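Local coordinates for adhesion protein (PDB 7LM5), which probably captures zinc at the cell surface and delivers it to an ATP-binding cassette transporter as its solute-binding component, at residues 93-98 / 134-139; 140-145 / 154-159. The protein carries 1 engineered substitution. One frame throughout, in Å; residues are numbered along the deposited sequence.

Interaction 1. Residues 93-98 / 134-139; sequences LEASEG and GEEAQI. With ZN (zinc ion), chain E.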
loop_
_atom_site.group_PDB
_atom_site.type_symbol
_atom_site.label_atom_id
_atom_site.label_comp_id
_atom_site.label_asym_id
_atom_site.label_seq_id
_atom_site.Cartn_x
_atom_site.Cartn_y
_atom_site.Cartn_z
ATOM N N LEU A 93 -13.693 -8.144 6.284
ATOM C CA LEU A 93 -12.660 -8.981 5.689
ATOM C C LEU A 93 -11.324 -8.254 5.734
ATOM O O LEU A 93 -11.214 -7.115 5.266
ATOM C CB LEU A 93 -13.007 -9.345 4.242
ATOM C CG LEU A 93 -14.392 -9.933 3.963
ATOM C CD1 LEU A 93 -14.527 -10.266 2.485
ATOM C CD2 LEU A 93 -14.656 -11.165 4.819
ATOM N N GLU A 94 -10.313 -8.913 6.295
ATOM C CA GLU A 94 -8.950 -8.392 6.308
ATOM C C GLU A 94 -8.245 -8.893 5.052
ATOM O O GLU A 94 -7.942 -10.084 4.934
ATOM C CB GLU A 94 -8.220 -8.832 7.574
ATOM C CG GLU A 94 -6.871 -8.168 7.788
ATOM C CD GLU A 94 -6.224 -8.592 9.090
ATOM O OE1 GLU A 94 -6.749 -9.523 9.736
ATOM O OE2 GLU A 94 -5.195 -7.995 9.469
ATOM N N ALA A 95 -7.984 -7.980 4.112
ATOM C CA ALA A 95 -7.499 -8.369 2.792
ATOM C C ALA A 95 -6.118 -9.011 2.827
ATOM O O ALA A 95 -5.756 -9.717 1.879
ATOM C CB ALA A 95 -7.477 -7.155 1.862
ATOM N N SER A 96 -5.339 -8.794 3.887
ATOM C CA SER A 96 -3.982 -9.319 3.969
ATOM C C SER A 96 -3.831 -10.382 5.053
ATOM O O SER A 96 -2.719 -10.605 5.542
ATOM C CB SER A 96 -2.987 -8.183 4.200
ATOM O OG SER A 96 -3.180 -7.594 5.474
ATOM N N GLU A 97 -4.921 -11.038 5.439
ATOM C CA GLU A 97 -4.836 -12.089 6.445
ATOM C C GLU A 97 -4.048 -13.273 5.898
ATOM O O GLU A 97 -4.371 -13.812 4.835
ATOM C CB GLU A 97 -6.232 -12.534 6.874
ATOM C CG GLU A 97 -6.227 -13.593 7.966
ATOM C CD GLU A 97 -7.619 -14.053 8.346
ATOM O OE1 GLU A 97 -8.590 -13.638 7.677
ATOM O OE2 GLU A 97 -7.745 -14.831 9.314
ATOM N N GLY A 98 -3.007 -13.674 6.626
ATOM C CA GLY A 98 -2.139 -14.751 6.220
ATOM C C GLY A 98 -0.859 -14.308 5.541
ATOM O O GLY A 98 0.081 -15.104 5.444
ATOM N N GLY A 134 -0.590 -9.106 -5.944
ATOM C CA GLY A 134 -1.340 -10.234 -6.464
ATOM C C GLY A 134 -1.699 -11.249 -5.399
ATOM O O GLY A 134 -2.727 -11.925 -5.503
ATOM N N GLU A 135 -0.861 -11.379 -4.366
ATOM C CA GLU A 135 -1.200 -12.257 -3.252
ATOM C C GLU A 135 -2.393 -11.727 -2.468
ATOM O O GLU A 135 -3.203 -12.515 -1.967
ATOM C CB GLU A 135 0.003 -12.431 -2.324
ATOM C CG GLU A 135 1.214 -13.074 -2.976
ATOM C CD GLU A 135 2.355 -13.288 -2.000
ATOM O OE1 GLU A 135 3.151 -14.228 -2.207
ATOM O OE2 GLU A 135 2.451 -12.518 -1.020
ATOM N N GLU A 136 -2.518 -10.404 -2.351
ATOM C CA GLU A 136 -3.649 -9.822 -1.640
ATOM C C GLU A 136 -4.929 -9.890 -2.463
ATOM O O GLU A 136 -6.019 -10.021 -1.894
ATOM C CB GLU A 136 -3.339 -8.375 -1.255
ATOM C CG GLU A 136 -4.303 -7.780 -0.244
ATOM C CD GLU A 136 -3.809 -6.469 0.333
ATOM O OE1 GLU A 136 -2.802 -5.935 -0.179
ATOM O OE2 GLU A 136 -4.423 -5.974 1.301
ATOM N N ALA A 137 -4.820 -9.812 -3.792
ATOM C CA ALA A 137 -6.000 -9.958 -4.637
ATOM C C ALA A 137 -6.544 -11.380 -4.595
ATOM O O ALA A 137 -7.751 -11.586 -4.771
ATOM C CB ALA A 137 -5.675 -9.555 -6.074
ATOM N N GLN A 138 -5.676 -12.368 -4.366
ATOM C CA GLN A 138 -6.139 -13.747 -4.249
ATOM C C GLN A 138 -6.885 -13.966 -2.939
ATOM O O GLN A 138 -7.898 -14.676 -2.906
ATOM C CB GLN A 138 -4.956 -14.709 -4.363
ATOM C CG GLN A 138 -5.338 -16.174 -4.235
ATOM C CD GLN A 138 -6.347 -16.602 -5.282
ATOM O OE1 GLN A 138 -6.137 -16.408 -6.479
ATOM N NE2 GLN A 138 -7.455 -17.181 -4.834
ATOM N N ILE A 139 -6.399 -13.368 -1.850
ATOM C CA ILE A 139 -7.091 -13.471 -0.569
ATOM C C ILE A 139 -8.459 -12.807 -0.650
ATOM O O ILE A 139 -9.450 -13.322 -0.117
ATOM C CB ILE A 139 -6.229 -12.858 0.551
ATOM C CG1 ILE A 139 -4.891 -13.589 0.652
ATOM C CG2 ILE A 139 -6.961 -12.908 1.878
ATOM C CD1 ILE A 139 -3.966 -13.008 1.695
HETATM ZN ZN ZN E . -4.998 -9.058 11.337
HETATM O O HOH W 1 -6.685 -8.211 12.288
HETATM O O HOH W 2 -3.603 -10.082 10.156
#

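Interaction 2. Residues 140-145 / 154-159; sequences IADKLS and TYQKNA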
loop_
_atom_site.group_PDB
_atom_site.type_symbol
_atom_site.label_atom_id
_atom_site.label_comp_id
_atom_site.label_asym_id
_atom_site.label_seq_id
_atom_site.Cartn_x
_atom_site.Cartn_y
_atom_site.Cartn_z
ATOM N N ILE A 140 -8.534 -11.655 -1.318
ATOM C CA ILE A 140 -9.812 -10.975 -1.498
ATOM C C ILE A 140 -10.761 -11.839 -2.317
ATOM O O ILE A 140 -11.954 -11.945 -2.007
ATOM C CB ILE A 140 -9.592 -9.594 -2.144
ATOM C CG1 ILE A 140 -8.836 -8.676 -1.183
ATOM C CG2 ILE A 140 -10.918 -8.972 -2.556
ATOM C CD1 ILE A 140 -8.401 -7.362 -1.801
ATOM N N ALA A 141 -10.247 -12.481 -3.368
ATOM C CA ALA A 141 -11.081 -13.366 -4.174
ATOM C C ALA A 141 -11.536 -14.579 -3.372
ATOM O O ALA A 141 -12.672 -15.043 -3.529
ATOM C CB ALA A 141 -10.327 -13.802 -5.429
ATOM N N ASP A 142 -10.666 -15.106 -2.507
ATOM C CA ASP A 142 -11.046 -16.244 -1.676
ATOM C C ASP A 142 -12.104 -15.850 -0.654
ATOM O O ASP A 142 -13.102 -16.558 -0.475
ATOM C CB ASP A 142 -9.814 -16.823 -0.978
ATOM C CG ASP A 142 -8.848 -17.475 -1.946
ATOM O OD1 ASP A 142 -9.286 -17.875 -3.045
ATOM O OD2 ASP A 142 -7.651 -17.592 -1.606
ATOM N N LYS A 143 -11.905 -14.718 0.028
ATOM C CA LYS A 143 -12.854 -14.298 1.053
ATOM C C LYS A 143 -14.181 -13.855 0.452
ATOM O O LYS A 143 -15.233 -14.047 1.072
ATOM C CB LYS A 143 -12.250 -13.181 1.905
ATOM C CG LYS A 143 -11.072 -13.625 2.764
ATOM C CD LYS A 143 -10.627 -12.514 3.704
ATOM C CE LYS A 143 -9.398 -12.916 4.508
ATOM N NZ LYS A 143 -9.652 -14.078 5.402
ATOM N N LEU A 144 -14.159 -13.258 -0.742
ATOM C CA LEU A 144 -15.412 -12.954 -1.425
ATOM C C LEU A 144 -16.122 -14.227 -1.869
ATOM O O LEU A 144 -17.355 -14.249 -1.955
ATOM C CB LEU A 144 -15.160 -12.042 -2.626
ATOM C CG LEU A 144 -14.855 -10.573 -2.328
ATOM C CD1 LEU A 144 -14.722 -9.783 -3.622
ATOM C CD2 LEU A 144 -15.933 -9.974 -1.435
ATOM N N SER A 145 -15.366 -15.291 -2.148
ATOM C CA SER A 145 -15.970 -16.564 -2.520
ATOM C C SER A 145 -16.580 -17.284 -1.326
ATOM O O SER A 145 -17.485 -18.105 -1.510
ATOM C CB SER A 145 -14.928 -17.458 -3.194
ATOM O OG SER A 145 -14.386 -16.827 -4.340
ATOM N N THR A 154 -15.892 -16.322 -10.787
ATOM C CA THR A 154 -15.594 -15.008 -11.345
ATOM C C THR A 154 -14.540 -14.282 -10.517
ATOM O O THR A 154 -13.667 -13.605 -11.073
ATOM C CB THR A 154 -16.870 -14.171 -11.438
ATOM O OG1 THR A 154 -17.855 -14.882 -12.198
ATOM C CG2 THR A 154 -16.586 -12.837 -12.115
ATOM N N TYR A 155 -14.604 -14.417 -9.190
ATOM C CA TYR A 155 -13.600 -13.797 -8.332
ATOM C C TYR A 155 -12.221 -14.394 -8.578
ATOM O O TYR A 155 -11.226 -13.665 -8.660
ATOM C CB TYR A 155 -13.998 -13.953 -6.864
ATOM C CG TYR A 155 -15.330 -13.327 -6.516
ATOM C CD1 TYR A 155 -15.681 -12.076 -7.008
ATOM C CD2 TYR A 155 -16.241 -13.991 -5.705
ATOM C CE1 TYR A 155 -16.900 -11.501 -6.695
ATOM C CE2 TYR A 155 -17.463 -13.425 -5.389
ATOM C CZ TYR A 155 -17.787 -12.180 -5.885
ATOM O OH TYR A 155 -19.003 -11.613 -5.572
ATOM N N GLN A 156 -12.142 -15.722 -8.701
ATOM C CA GLN A 156 -10.853 -16.368 -8.928
ATOM C C GLN A 156 -10.307 -16.044 -10.313
ATOM O O GLN A 156 -9.101 -15.828 -10.475
ATOM C CB GLN A 156 -10.985 -17.881 -8.746
ATOM C CG GLN A 156 -11.526 -18.312 -7.389
ATOM C CD GLN A 156 -10.575 -18.012 -6.245
ATOM O OE1 GLN A 156 -9.395 -17.732 -6.457
ATOM N NE2 GLN A 156 -11.088 -18.070 -5.022
ATOM N N LYS A 157 -11.181 -16.009 -11.322
ATOM C CA LYS A 157 -10.730 -15.731 -12.682
ATOM C C LYS A 157 -10.229 -14.298 -12.816
ATOM O O LYS A 157 -9.234 -14.045 -13.508
ATOM C CB LYS A 157 -11.862 -16.011 -13.668
ATOM C CG LYS A 157 -11.505 -15.814 -15.129
ATOM C CD LYS A 157 -12.463 -16.594 -16.021
ATOM C CE LYS A 157 -12.668 -15.908 -17.358
ATOM N NZ LYS A 157 -13.367 -14.604 -17.193
ATOM N N ASN A 158 -10.899 -13.347 -12.160
ATOM C CA ASN A 158 -10.413 -11.971 -12.164
ATOM C C ASN A 158 -9.129 -11.829 -11.358
ATOM O O ASN A 158 -8.265 -11.018 -11.709
ATOM C CB ASN A 158 -11.483 -11.027 -11.617
ATOM C CG ASN A 158 -12.675 -10.900 -12.541
ATOM O OD1 ASN A 158 -12.545 -11.007 -13.759
ATOM N ND2 ASN A 158 -13.849 -10.668 -11.964
ATOM N N ALA A 159 -8.987 -12.602 -10.279
ATOM C CA ALA A 159 -7.773 -12.527 -9.473
ATOM C C ALA A 159 -6.578 -13.107 -10.217
ATOM O O ALA A 159 -5.475 -12.550 -10.161
ATOM C CB ALA A 159 -7.977 -13.250 -8.143
#

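Interaction 1. Residues 93-98 / 134-139
Within this contact the main-chain oxygens of Ala95 and Glu97 meet hydrocarbon: Ile139 at both, the CG of Glu136 at Ala95 O, and the two segments are joined by no direct polar bond. Ala95 O lies 3.2 Å from Glu136 CG and 3.4 Å from Ile139 CG2, so one carbonyl sits between side chains a turn apart on the helix. Further along, Ile139 CD1 comes to 3.3 Å from Glu97 O. The extended isoleucine chain (chi2 178°) carries that methyl past Ala95 O to the carbonyl of Glu97, two residues on, while its CG2 branch remains at the first. Glu136 sets off anti to its main-chain nitrogen (chi1 -167°) and stays stretched, which lays its carboxylate alongside the turn and brings OE2 to 3.3 Å from Ala95 CB. A buried carboxylate against a methyl needs a polar partner elsewhere; OE2 has it in ND1 of His70, whose carbonyl O in turn bonds Ser96 OG. The nearest pair of CA atoms, Ser96 CA and Glu136 CA, 5.6 Å apart, falls beside this group.

Topologically, edge strand 91-94 of a four-stranded parallel sheet runs out into a type I turn from Glu94 to Glu97, and helix 130-147 of the same lobe packs against that turn. The Glu97 N to Glu94 O bond, 3.2 Å, closes it. Helix 23-33 completes the surroundings, with Ile25 touching both Ala95 and Glu136.

On the first residue of the turn, the Glu94 side chain is directed elsewhere: its carboxylate chelates a zinc ion through both oxygens, OE1 at 2.4 Å and OE2 at 2.2 Å. Two waters and His72 ND1 are the other ligands seen.

Interaction 2. Residues 140-145 / 154-159
Ala141 presses its methyl into the hollow between Tyr155 and Ala159, residues one turn apart on the facing helix. The fit is tight: Ala141 CB is 3.4 Å from Tyr155 O and 3.6 Å from Ala159 CB. Such small side chains let the axes of the two segments approach to 8.5 Å in a nearly exact antiparallel arrangement (174°), with only 4.9 Å between Ala141 CA and Tyr155 CA. This is a helical hairpin: helix 130-147 turns back through a short connection into helix 152-178, the long helix that, as in related metal-binding proteins of this family, bridges the two lobes.

The large bump is the Tyr155 ring. It slides along the opposite helix beneath Leu144, whose CB sits over one face in a CH-pi contact, 3.9 Å from the ring centroid and offset toward the rim. Ser145 OG meets the ring edge in its plane, 3.7 Å from CD2, so face and edge are filled from successive residues. Beyond them the phenol OH bonds Asp148, a zinc ligand, and Asn37.

Along the flank, Gln156 folds over at its second torsion (chi2 -67°), which turns its amide back across the groove to Asp142; the two side chains cross at about a right angle. NE2 donates to Asp142 OD1 at 2.7 Å, nearly straight at 165° and almost in the amide plane, while Gln156 OE1 accepts from Gln138.

Ser145 OG donates a hydrogen bond to Ala141 O, 2.6 Å away. Ser145 N reaches the same oxygen from the other face of its plane, so two donors of one residue grip this carbonyl. The chemistry thus divides: the helices meet through small apolar groups at the centre, and at the flank through a direct amide-carboxylate bond whose short length is consistent with a charged acceptor.

In the fold
Interactions 1 and 2 use successive turns of helix 130-147, and their centres lie 10 Å apart. Among the links between them are a salt bridge from Glu97 OE1 to Lys143 NZ at 2.5 Å, a probable hydrogen bond from Gln138 NE2 to Gln156 OE1 at 2.6 Å, and packing of Ala95 CB on Ile140 CG1 at 3.7 Å. The helix therefore touches the sheet-end turn of 93-98 and the bridging helix at once. Glu94 of interaction 1 shares its zinc with His72. At interaction 2 the Tyr155 side chain is about 4 Å from a zinc ion, probably that of Asp148 and His151, since its OH bonds Asp148. The site of His125, His189 and Glu264 belongs to neither.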